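Side-chain contacts in N5-Carboxyaminoimidazole ribonucleotide synthetase (Staphylococcus aureus subsp. aureus, PDB 3ORQ), which catalyses the ATP-dependent conversion of 5-aminoimidazole ribonucleotide and bicarbonate to N5-carboxyaminoimidazole ribonucleotide, a step of purine biosynthesis: residues A86-L89 and K90-C93; Q103-Q106 and L107-R111; H294-V298 and T299-L303. All coordinates share one frame; numbering follows the deposited sequence.

Contact 1 of 3, residues A86-L89 and K90-C93; sequences AQQL and KLLC
Ala-86 accepts the first bond of this helical turn: Lys-90 N donates to its O at 2.9 Å. The methyl is small enough to let helix 103-109 come close on that flank. One step on, Gln-87 lies along the exposed side of the helix. Its chain folds back at the CB-CG bond (chi2 -58°), which carries the amide over Leu-91, the two side chains crossing at a slant with Gln-87 NE2 4.1 Å from Leu-91 CG. This is van der Waals contact, and the backbone bond beneath it, from Leu-91 N to Gln-87 O at 3.4 Å, is weak. Gln-88 O accepts from Leu-92 N at 3.1 Å, and CB of Leu-91 rests 3.4 Å from the same carbonyl oxygen, Gln-88 O. The Gln-88 amide turns toward helix 64-73, where NE2 makes a weak hydrogen bond to Glu-64. Leu-89 is the buried member of the segment. CG stands anti to the backbone N (chi1 -178°), directing the isobutyl group toward Ile-84 and Tyr-102, while Leu-89 O receives Cys-93 N at 2.8 Å. Cys-93 SG lies 4.4 Å from Leu-89 CG, a loose apolar contact; the short cysteine side chain fits close to the helix backbone. Lys-90 runs outward to a salt bridge with Glu-94, one turn further along the same helix. The chemistry is that of an amphipathic helix: Leu-89 and Leu-92 form the buried side, Gln-87 and Leu-91 lie on the exposed one with Gln-88 and Lys-90 at its borders, and the backbone bonds hold the turn.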
ATOM      1  N   ALA A  86      14.941  24.669  12.673  1.00 28.00           N
ATOM      2  CA  ALA A  86      14.893  25.458  11.466  1.00 26.77           C
ATOM      3  C   ALA A  86      16.285  25.858  10.999  1.00 25.61           C
ATOM      4  O   ALA A  86      16.545  25.927   9.785  1.00 23.53           O
ATOM      5  CB  ALA A  86      14.067  26.716  11.706  1.00 28.41           C
ATOM      6  N   GLN A  87      17.161  26.140  11.964  1.00 23.72           N
ATOM      7  CA  GLN A  87      18.515  26.549  11.659  1.00 23.45           C
ATOM      8  C   GLN A  87      19.316  25.421  11.000  1.00 21.80           C
ATOM      9  O   GLN A  87      20.059  25.669  10.067  1.00 20.54           O
ATOM     10  CB  GLN A  87      19.227  27.066  12.920  1.00 25.55           C
ATOM     11  CG  GLN A  87      20.143  28.271  12.656  1.00 31.78           C
ATOM     12  CD  GLN A  87      21.243  27.981  11.620  1.00 38.31           C
ATOM     13  OE1 GLN A  87      21.240  28.538  10.496  1.00 37.66           O
ATOM     14  NE2 GLN A  87      22.179  27.091  11.988  1.00 39.84           N
ATOM     15  N   GLN A  88      19.150  24.186  11.476  1.00 20.99           N
ATOM     16  CA  GLN A  88      19.847  23.052  10.887  1.00 19.83           C
ATOM     17  C   GLN A  88      19.324  22.797   9.458  1.00 16.88           C
ATOM     18  O   GLN A  88      20.088  22.511   8.540  1.00 14.97           O
ATOM     19  CB  GLN A  88      19.669  21.790  11.742  1.00 20.62           C
ATOM     20  CG  GLN A  88      20.729  21.601  12.826  1.00 27.51           C
ATOM     21  CD  GLN A  88      22.154  21.660  12.281  1.00 31.10           C
ATOM     22  OE1 GLN A  88      22.574  20.796  11.516  1.00 31.59           O
ATOM     23  NE2 GLN A  88      22.898  22.692  12.673  1.00 34.37           N
ATOM     24  N   LEU A  89      18.008  22.891   9.312  1.00 13.11           N
ATOM     25  CA  LEU A  89      17.333  22.572   8.086  1.00 10.80           C
ATOM     26  C   LEU A  89      17.672  23.628   7.007  1.00 11.61           C
ATOM     27  O   LEU A  89      17.829  23.291   5.839  1.00  8.74           O
ATOM     28  CB  LEU A  89      15.835  22.504   8.355  1.00  9.11           C
ATOM     29  CG  LEU A  89      14.869  22.137   7.230  1.00 10.81           C
ATOM     30  CD1 LEU A  89      15.235  20.752   6.657  1.00 11.77           C
ATOM     31  CD2 LEU A  89      13.421  22.153   7.738  1.00  7.94           C
ATOM     32  N   LYS A  90      17.814  24.895   7.415  1.00 11.81           N
ATOM     33  CA  LYS A  90      18.245  25.953   6.483  1.00 11.52           C
ATOM     34  C   LYS A  90      19.626  25.631   5.894  1.00 11.34           C
ATOM     35  O   LYS A  90      19.784  25.608   4.694  1.00 11.79           O
ATOM     36  CB  LYS A  90      18.187  27.362   7.124  1.00 10.69           C
ATOM     37  CG  LYS A  90      18.705  28.474   6.224  1.00 10.80           C
ATOM     38  CD  LYS A  90      18.483  29.865   6.811  1.00 16.75           C
ATOM     39  CE  LYS A  90      19.103  30.978   5.909  1.00 18.16           C
ATOM     40  NZ  LYS A  90      20.609  30.940   5.943  1.00 19.30           N
ATOM     41  N   LEU A  91      20.599  25.336   6.748  1.00 12.93           N
ATOM     42  CA  LEU A  91      21.887  24.830   6.289  1.00 14.94           C
ATOM     43  C   LEU A  91      21.791  23.673   5.278  1.00 14.69           C
ATOM     44  O   LEU A  91      22.520  23.649   4.317  1.00 15.71           O
ATOM     45  CB  LEU A  91      22.718  24.353   7.470  1.00 14.40           C
ATOM     46  CG  LEU A  91      23.271  25.456   8.360  1.00 18.65           C
ATOM     47  CD1 LEU A  91      24.385  24.854   9.225  1.00 17.79           C
ATOM     48  CD2 LEU A  91      23.755  26.696   7.537  1.00 18.81           C
ATOM     49  N   LEU A  92      20.895  22.727   5.515  1.00 14.32           N
ATOM     50  CA  LEU A  92      20.720  21.565   4.649  1.00 14.29           C
ATOM     51  C   LEU A  92      20.058  21.916   3.309  1.00 14.28           C
ATOM     52  O   LEU A  92      20.456  21.383   2.289  1.00 13.06           O
ATOM     53  CB  LEU A  92      19.879  20.509   5.347  1.00 15.86           C
ATOM     54  CG  LEU A  92      20.508  19.518   6.317  1.00 20.63           C
ATOM     55  CD1 LEU A  92      19.404  18.555   6.761  1.00 21.23           C
ATOM     56  CD2 LEU A  92      21.713  18.732   5.723  1.00 20.78           C
ATOM     57  N   CYS A  93      19.068  22.818   3.324  1.00 14.14           N
ATOM     58  CA  CYS A  93      18.388  23.262   2.113  1.00 15.14           C
ATOM     59  C   CYS A  93      19.377  23.915   1.217  1.00 14.54           C
ATOM     60  O   CYS A  93      19.242  23.847  -0.001  1.00 13.74           O
ATOM     61  CB  CYS A  93      17.328  24.323   2.408  1.00 16.68           C
ATOM     62  SG  CYS A  93      15.950  23.671   3.217  1.00 23.27           S
TER

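Contact 2 of 3, residues Q103-Q106 and L107-R111; sequences QAIQ and LLQDR. With ADP (adenosine-5'-diphosphate), chain D.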
ATOM      1  N   GLN A 103      11.075  27.340   5.688  1.00  9.15           N
ATOM      2  CA  GLN A 103      10.129  28.345   6.179  1.00 12.10           C
ATOM      3  C   GLN A 103       8.936  27.691   6.878  1.00 11.88           C
ATOM      4  O   GLN A 103       8.501  28.149   7.934  1.00 11.70           O
ATOM      5  CB  GLN A 103       9.646  29.256   5.032  1.00 11.63           C
ATOM      6  CG  GLN A 103       8.697  30.355   5.485  1.00 13.99           C
ATOM      7  CD  GLN A 103       7.898  30.966   4.337  1.00 14.77           C
ATOM      8  OE1 GLN A 103       7.587  30.281   3.370  1.00 16.02           O
ATOM      9  NE2 GLN A 103       7.526  32.251   4.465  1.00 10.81           N
ATOM     10  N   ALA A 104       8.378  26.654   6.255  1.00 11.67           N
ATOM     11  CA  ALA A 104       7.201  26.008   6.809  1.00 12.43           C
ATOM     12  C   ALA A 104       7.536  25.581   8.220  1.00 14.22           C
ATOM     13  O   ALA A 104       6.833  25.938   9.168  1.00 16.84           O
ATOM     14  CB  ALA A 104       6.781  24.807   5.962  1.00 12.63           C
ATOM     15  N   ILE A 105       8.639  24.846   8.364  1.00 15.16           N
ATOM     16  CA  ILE A 105       9.052  24.328   9.653  1.00 17.39           C
ATOM     17  C   ILE A 105       9.321  25.418  10.644  1.00 18.50           C
ATOM     18  O   ILE A 105       8.775  25.364  11.724  1.00 20.43           O
ATOM     19  CB  ILE A 105      10.300  23.447   9.563  1.00 17.36           C
ATOM     20  CG1 ILE A 105       9.971  22.123   8.871  1.00 16.96           C
ATOM     21  CG2 ILE A 105      10.875  23.214  10.958  1.00 16.43           C
ATOM     22  CD1 ILE A 105       9.190  21.105   9.713  1.00 19.65           C
ATOM     23  N   GLN A 106      10.163  26.389  10.289  1.00 19.29           N
ATOM     24  CA  GLN A 106      10.521  27.497  11.192  1.00 21.47           C
ATOM     25  C   GLN A 106       9.288  28.124  11.827  1.00 22.48           C
ATOM     26  O   GLN A 106       9.213  28.365  13.031  1.00 24.50           O
ATOM     27  CB  GLN A 106      11.288  28.586  10.416  1.00 21.39           C
ATOM     28  CG  GLN A 106      11.535  29.911  11.189  1.00 24.22           C
ATOM     29  CD  GLN A 106      11.912  31.097  10.266  1.00 27.66           C
ATOM     30  OE1 GLN A 106      12.363  30.916   9.123  1.00 29.67           O
ATOM     31  NE2 GLN A 106      11.719  32.313  10.767  1.00 26.72           N
ATOM     32  N   LEU A 107       8.320  28.393  10.971  1.00 22.38           N
ATOM     33  CA  LEU A 107       7.215  29.238  11.296  1.00 21.68           C
ATOM     34  C   LEU A 107       6.129  28.430  12.017  1.00 21.29           C
ATOM     35  O   LEU A 107       5.509  28.929  12.954  1.00 19.55           O
ATOM     36  CB  LEU A 107       6.746  29.841   9.994  1.00 22.60           C
ATOM     37  CG  LEU A 107       5.707  30.923   9.959  1.00 30.17           C
ATOM     38  CD1 LEU A 107       5.727  31.580   8.574  1.00 30.00           C
ATOM     39  CD2 LEU A 107       4.365  30.254  10.265  1.00 34.26           C
ATOM     40  N   LEU A 108       5.937  27.164  11.623  1.00 20.71           N
ATOM     41  CA  LEU A 108       4.924  26.331  12.265  1.00 20.96           C
ATOM     42  C   LEU A 108       5.355  25.596  13.535  1.00 22.12           C
ATOM     43  O   LEU A 108       4.521  25.005  14.194  1.00 23.21           O
ATOM     44  CB  LEU A 108       4.287  25.355  11.261  1.00 19.81           C
ATOM     45  CG  LEU A 108       3.733  26.080  10.026  1.00 19.31           C
ATOM     46  CD1 LEU A 108       3.382  25.088   8.928  1.00 17.06           C
ATOM     47  CD2 LEU A 108       2.575  27.043  10.369  1.00 16.74           C
ATOM     48  N   GLN A 109       6.646  25.633  13.862  1.00 24.33           N
ATOM     49  CA  GLN A 109       7.199  25.000  15.074  1.00 26.57           C
ATOM     50  C   GLN A 109       6.643  25.686  16.300  1.00 26.74           C
ATOM     51  O   GLN A 109       6.381  25.070  17.334  1.00 26.45           O
ATOM     52  CB  GLN A 109       8.708  25.218  15.134  1.00 27.63           C
ATOM     53  CG  GLN A 109       9.541  24.108  14.615  1.00 29.67           C
ATOM     54  CD  GLN A 109      11.016  24.447  14.637  1.00 34.14           C
ATOM     55  OE1 GLN A 109      11.859  23.545  14.584  1.00 37.25           O
ATOM     56  NE2 GLN A 109      11.346  25.748  14.703  1.00 34.93           N
ATOM     57  N   ASP A 110       6.514  26.992  16.175  1.00 26.70           N
ATOM     58  CA  ASP A 110       6.203  27.836  17.306  1.00 27.75           C
ATOM     59  C   ASP A 110       4.777  28.401  17.163  1.00 27.03           C
ATOM     60  O   ASP A 110       4.506  29.156  16.239  1.00 27.11           O
ATOM     61  CB  ASP A 110       7.275  28.918  17.390  1.00 27.74           C
ATOM     62  CG  ASP A 110       6.851  30.105  18.193  1.00 30.53           C
ATOM     63  OD1 ASP A 110       5.995  29.959  19.097  1.00 30.64           O
ATOM     64  OD2 ASP A 110       7.394  31.195  17.909  1.00 32.00           O
ATOM     65  N   ARG A 111       3.888  28.004  18.078  1.00 26.55           N
ATOM     66  CA  ARG A 111       2.480  28.437  18.115  1.00 26.63           C
ATOM     67  C   ARG A 111       2.250  29.936  17.947  1.00 26.35           C
ATOM     68  O   ARG A 111       1.307  30.340  17.276  1.00 25.67           O
ATOM     69  CB  ARG A 111       1.808  27.999  19.418  1.00 27.96           C
ATOM     70  CG  ARG A 111       1.663  26.494  19.578  1.00 28.88           C
ATOM     71  CD  ARG A 111       0.558  26.198  20.544  1.00 27.55           C
ATOM     72  NE  ARG A 111       0.492  24.787  20.902  1.00 27.49           N
ATOM     73  CZ  ARG A 111      -0.249  23.883  20.274  1.00 24.56           C
ATOM     74  NH1 ARG A 111      -0.966  24.234  19.226  1.00 21.62           N
ATOM     75  NH2 ARG A 111      -0.256  22.619  20.687  1.00 25.67           N
TER
HETATM   76  PB  ADP D 376      -2.353  19.704  19.520  1.00 59.68           P
HETATM   77  O1B ADP D 376      -1.445  20.540  18.655  1.00 61.31           O
HETATM   78  O2B ADP D 376      -3.250  18.691  18.863  1.00 59.04           O
HETATM   79  O3B ADP D 376      -1.621  19.154  20.713  1.00 68.35           O
HETATM   80  PA  ADP D 376      -4.458  21.614  19.427  1.00 65.60           P
HETATM   81  O1A ADP D 376      -4.107  23.068  19.620  1.00 65.52           O
HETATM   82  O2A ADP D 376      -4.640  21.093  18.024  1.00 66.43           O
HETATM   83  O3A ADP D 376      -3.382  20.714  20.233  1.00 69.90           O
HETATM   84  O5' ADP D 376      -5.791  21.244  20.244  1.00 61.87           O
HETATM   85  C5' ADP D 376      -6.190  19.900  20.448  1.00 59.69           C
HETATM   86  C4' ADP D 376      -7.691  19.868  20.675  1.00 61.94           C
HETATM   87  O4' ADP D 376      -8.061  20.684  21.818  1.00 62.13           O
HETATM   88  C3' ADP D 376      -8.486  20.418  19.488  1.00 61.80           C
HETATM   89  O3' ADP D 376      -8.781  19.443  18.481  1.00 63.69           O
HETATM   90  C2' ADP D 376      -9.756  20.919  20.159  1.00 59.11           C
HETATM   91  O2' ADP D 376     -10.731  19.893  20.208  1.00 54.48           O
HETATM   92  C1' ADP D 376      -9.322  21.322  21.564  1.00 58.57           C
HETATM   93  N9  ADP D 376      -9.098  22.781  21.471  1.00 55.95           N
HETATM   94  C8  ADP D 376      -7.908  23.372  21.231  1.00 54.27           C
HETATM   95  N7  ADP D 376      -8.024  24.721  21.159  1.00 53.00           N
HETATM   96  C5  ADP D 376      -9.336  24.990  21.382  1.00 53.77           C
HETATM   97  C6  ADP D 376     -10.151  26.230  21.464  1.00 52.32           C
HETATM   98  N6  ADP D 376      -9.548  27.437  21.281  1.00 48.05           N
HETATM   99  N1  ADP D 376     -11.477  26.087  21.696  1.00 52.71           N
HETATM  100  C2  ADP D 376     -12.062  24.876  21.860  1.00 54.80           C
HETATM  101  N3  ADP D 376     -11.385  23.704  21.799  1.00 55.38           N
HETATM  102  C4  ADP D 376     -10.043  23.714  21.570  1.00 53.52           C
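Leu-108 lies against the carbonyl of Ala-104, with CG 3.2 Å from Ala-104 O, the same oxygen that accepts the backbone N of Leu-108 at 2.9 Å. Leu-107 N likewise donates to Gln-103 O (3.1 Å), and the branched end of Leu-107 is carried onto Ile-248 and helix 111-120. On the next flank the aliphatic part of Gln-109 slants across Ile-105, Gln-109 CG meeting Ile-105 CG2 at 4.0 Å; here the backbone bond between Gln-109 N and Ile-105 O is weak. Leucine and isoleucine fit these positions because Leu-108 packs on Phe-250, and Ala-104 and Ile-105 on Tyr-79. Asp-110 then breaks the chain direction and serves as N-cap of helix 111-120: OD1 takes Leu-112 N, OD2 pairs with Thr-113 OG1, and Arg-153 forms a salt bridge with OD1. This short side chain thereby fixes the start of the helix whose first residue is Arg-111. From there an extended chain sends the guanidinium out to the nucleotide, where Arg-111 NH2 donates to ADP O1B at 3.1 Å with an N-H...O angle of 159°, and PB lies in the guanidinium plane, off its edge. Thr-152 O holds NE through a weak bond, and Glu-270, a magnesium ligand, forms a long, weak ion pair with NH1. Lys-151 also hydrogen-bonds the ADP; an arginine at the beta-phosphate belongs to the nucleotide site of this ATP-grasp enzyme.

Contact 3 of 3, residues H294-V298 and T299-L303; sequences HILAV and TGQSL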
ATOM      1  N   HIS A 294       2.522  12.741  -1.590  1.00  2.00           N
ATOM      2  CA  HIS A 294       3.674  13.368  -0.973  1.00  2.65           C
ATOM      3  C   HIS A 294       4.931  13.045  -1.765  1.00  2.00           C
ATOM      4  O   HIS A 294       5.746  13.939  -2.055  1.00  2.74           O
ATOM      5  CB  HIS A 294       3.850  12.906   0.478  1.00  2.00           C
ATOM      6  CG  HIS A 294       4.899  13.680   1.224  1.00  2.22           C
ATOM      7  ND1 HIS A 294       4.660  14.927   1.758  1.00  3.00           N
ATOM      8  CD2 HIS A 294       6.189  13.395   1.519  1.00  2.00           C
ATOM      9  CE1 HIS A 294       5.738  15.366   2.374  1.00  2.00           C
ATOM     10  NE2 HIS A 294       6.692  14.470   2.226  1.00  2.00           N
ATOM     11  N   ILE A 295       5.085  11.774  -2.140  1.00  2.00           N
ATOM     12  CA  ILE A 295       6.262  11.327  -2.910  1.00  2.00           C
ATOM     13  C   ILE A 295       6.252  11.919  -4.316  1.00  2.00           C
ATOM     14  O   ILE A 295       7.309  12.320  -4.861  1.00  2.00           O
ATOM     15  CB  ILE A 295       6.262   9.792  -3.049  1.00  2.00           C
ATOM     16  CG1 ILE A 295       6.235   9.139  -1.660  1.00  2.00           C
ATOM     17  CG2 ILE A 295       7.508   9.324  -3.877  1.00  2.00           C
ATOM     18  CD1 ILE A 295       7.336   9.679  -0.656  1.00  2.00           C
ATOM     19  N   LEU A 296       5.072  11.953  -4.926  1.00  2.00           N
ATOM     20  CA  LEU A 296       4.948  12.525  -6.266  1.00  2.00           C
ATOM     21  C   LEU A 296       5.448  13.967  -6.248  1.00  2.00           C
ATOM     22  O   LEU A 296       6.244  14.359  -7.103  1.00  2.00           O
ATOM     23  CB  LEU A 296       3.485  12.460  -6.769  1.00  2.00           C
ATOM     24  CG  LEU A 296       2.956  11.107  -7.253  1.00  2.00           C
ATOM     25  CD1 LEU A 296       1.487  11.270  -7.547  1.00  2.00           C
ATOM     26  CD2 LEU A 296       3.759  10.563  -8.497  1.00  2.00           C
ATOM     27  N   ALA A 297       4.968  14.715  -5.263  1.00  2.00           N
ATOM     28  CA  ALA A 297       5.275  16.139  -5.087  1.00  2.00           C
ATOM     29  C   ALA A 297       6.759  16.382  -4.900  1.00  2.00           C
ATOM     30  O   ALA A 297       7.422  17.100  -5.634  1.00  3.42           O
ATOM     31  CB  ALA A 297       4.519  16.656  -3.875  1.00  2.00           C
ATOM     32  N   VAL A 298       7.283  15.709  -3.906  1.00  2.34           N
ATOM     33  CA  VAL A 298       8.645  15.903  -3.461  1.00  2.07           C
ATOM     34  C   VAL A 298       9.644  15.464  -4.529  1.00  4.85           C
ATOM     35  O   VAL A 298      10.754  16.034  -4.617  1.00  6.03           O
ATOM     36  CB  VAL A 298       8.726  15.173  -2.096  1.00  4.84           C
ATOM     37  CG1 VAL A 298       9.763  14.073  -2.003  1.00  2.00           C
ATOM     38  CG2 VAL A 298       8.604  16.155  -0.958  1.00  2.00           C
ATOM     39  N   THR A 299       9.279  14.461  -5.347  1.00  2.37           N
ATOM     40  CA  THR A 299      10.179  14.004  -6.421  1.00  2.00           C
ATOM     41  C   THR A 299       9.923  14.811  -7.693  1.00  2.56           C
ATOM     42  O   THR A 299      10.535  14.549  -8.746  1.00  2.00           O
ATOM     43  CB  THR A 299      10.027  12.481  -6.729  1.00  3.42           C
ATOM     44  OG1 THR A 299       8.654  12.189  -7.104  1.00  2.00           O
ATOM     45  CG2 THR A 299      10.423  11.616  -5.478  1.00  2.00           C
ATOM     46  N   GLY A 300       9.026  15.795  -7.591  1.00  2.08           N
ATOM     47  CA  GLY A 300       8.826  16.781  -8.670  1.00  3.76           C
ATOM     48  C   GLY A 300       7.965  16.262  -9.833  1.00  5.49           C
ATOM     49  O   GLY A 300       8.058  16.801 -10.923  1.00  4.84           O
ATOM     50  N   GLN A 301       7.139  15.229  -9.588  1.00  4.02           N
ATOM     51  CA  GLN A 301       6.242  14.684 -10.618  1.00  5.98           C
ATOM     52  C   GLN A 301       4.959  15.508 -10.709  1.00  5.00           C
ATOM     53  O   GLN A 301       4.661  16.295  -9.825  1.00  8.33           O
ATOM     54  CB  GLN A 301       5.856  13.233 -10.300  1.00  5.34           C
ATOM     55  CG  GLN A 301       7.043  12.275  -9.879  1.00  4.99           C
ATOM     56  CD  GLN A 301       8.016  12.104 -10.956  1.00  9.78           C
ATOM     57  OE1 GLN A 301       7.704  11.537 -12.001  1.00 16.71           O
ATOM     58  NE2 GLN A 301       9.220  12.617 -10.750  1.00 15.55           N
ATOM     59  N   SER A 302       4.192  15.308 -11.762  1.00  2.69           N
ATOM     60  CA  SER A 302       2.829  15.867 -11.818  1.00  3.76           C
ATOM     61  C   SER A 302       1.933  15.224 -10.779  1.00  4.70           C
ATOM     62  O   SER A 302       2.105  14.013 -10.467  1.00  4.40           O
ATOM     63  CB  SER A 302       2.189  15.708 -13.195  1.00  2.00           C
ATOM     64  OG  SER A 302       2.987  16.386 -14.156  1.00  7.94           O
ATOM     65  N   LEU A 303       0.999  16.037 -10.244  1.00  2.54           N
ATOM     66  CA  LEU A 303       0.063  15.595  -9.214  1.00  2.37           C
ATOM     67  C   LEU A 303      -1.243  15.386  -9.918  1.00  3.22           C
ATOM     68  O   LEU A 303      -1.508  16.044 -10.890  1.00  2.00           O
ATOM     69  CB  LEU A 303      -0.155  16.694  -8.137  1.00  2.72           C
ATOM     70  CG  LEU A 303       1.088  16.968  -7.277  1.00  4.68           C
ATOM     71  CD1 LEU A 303       0.886  18.071  -6.253  1.00  2.00           C
ATOM     72  CD2 LEU A 303       1.449  15.681  -6.563  1.00  7.18           C
TER
HETATM   73  O   HOH W   1       5.955  17.911  -7.948  1.00  2.98           O
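Thr-299 and Ile-295 meet through two hydrogen bonds to one oxygen. OG1 of Thr-299 donates to Ile-295 O at 2.6 Å and its backbone N donates to the same atom at 2.9 Å, the two reaching the carbonyl from opposite faces of its plane. The hydroxyl can do this because chi1 of 58° sets OG1 between the backbone N and the carbonyl carbon, turned back along the helix. Threonine thus suits a buried helix end, since its polar branch is satisfied by the last turn. Two more backbone bonds close that turn: Gln-301 N reaches Leu-296 O at 2.8 Å, and Gly-300 N reaches Ala-297 O, also at 2.8 Å. With Gly-300 at positive phi (79°), this pair of bonds is a Schellman motif ending helix 290-298, and glycine is the residue that adopts such a backbone with least strain. The amide of Gln-301 ties the loop further: a turn about the CB-CG bond (chi2 -63°) brings NE2 back to Thr-299 O at 3.1 Å, the donor standing well above the carbonyl plane rather than on a lone pair. A water also stitches the turn, giving hydrogens to Ala-297 O at 2.9 Å and to Gln-301 O. Apolar contacts line the other flanks. The methyl CG2 of Thr-299 meets CG2 of Ile-295 at a slant, both side chains also touching Ile-15 of the Rossmann-like parallel sheet. Leu-296 crosses Gln-301 at about a right angle, CD2 over its CB, and Leu-303 folds back so that its CD2 lies 3.8 Å from Leu-296 CB and also near Ala-297. Leu-296 further packs on Pro-334 of the second subunit, and Ser-302 OG makes a weak hydrogen bond with the O of Asn-331 of that subunit.

Contacts 1 and 2 sit on consecutive helices, 86-95 and 103-109, of the preATP-grasp region, with centres 13 Å apart. The helices touch directly: CB of Ala-86 meets CB of Gln-106 at 3.6 Å, and Leu-89 CD2 meets Ile-105 CG1 at 3.6 Å. Contact 3, the end of helix 290-298, comes much later in the chain. Its centre is 22 Å from each of the others, and its nearest atoms stay about 11 Å from contact 1 and about 10 Å from contact 2. Among the three, contact 2 leads to the nucleotide through Arg-111, and its Leu-108 side chain is about 12 Å from the magnesium ion; contacts 1 and 3 lie away from the nucleotide and metal sites, contact 3 facing the second subunit.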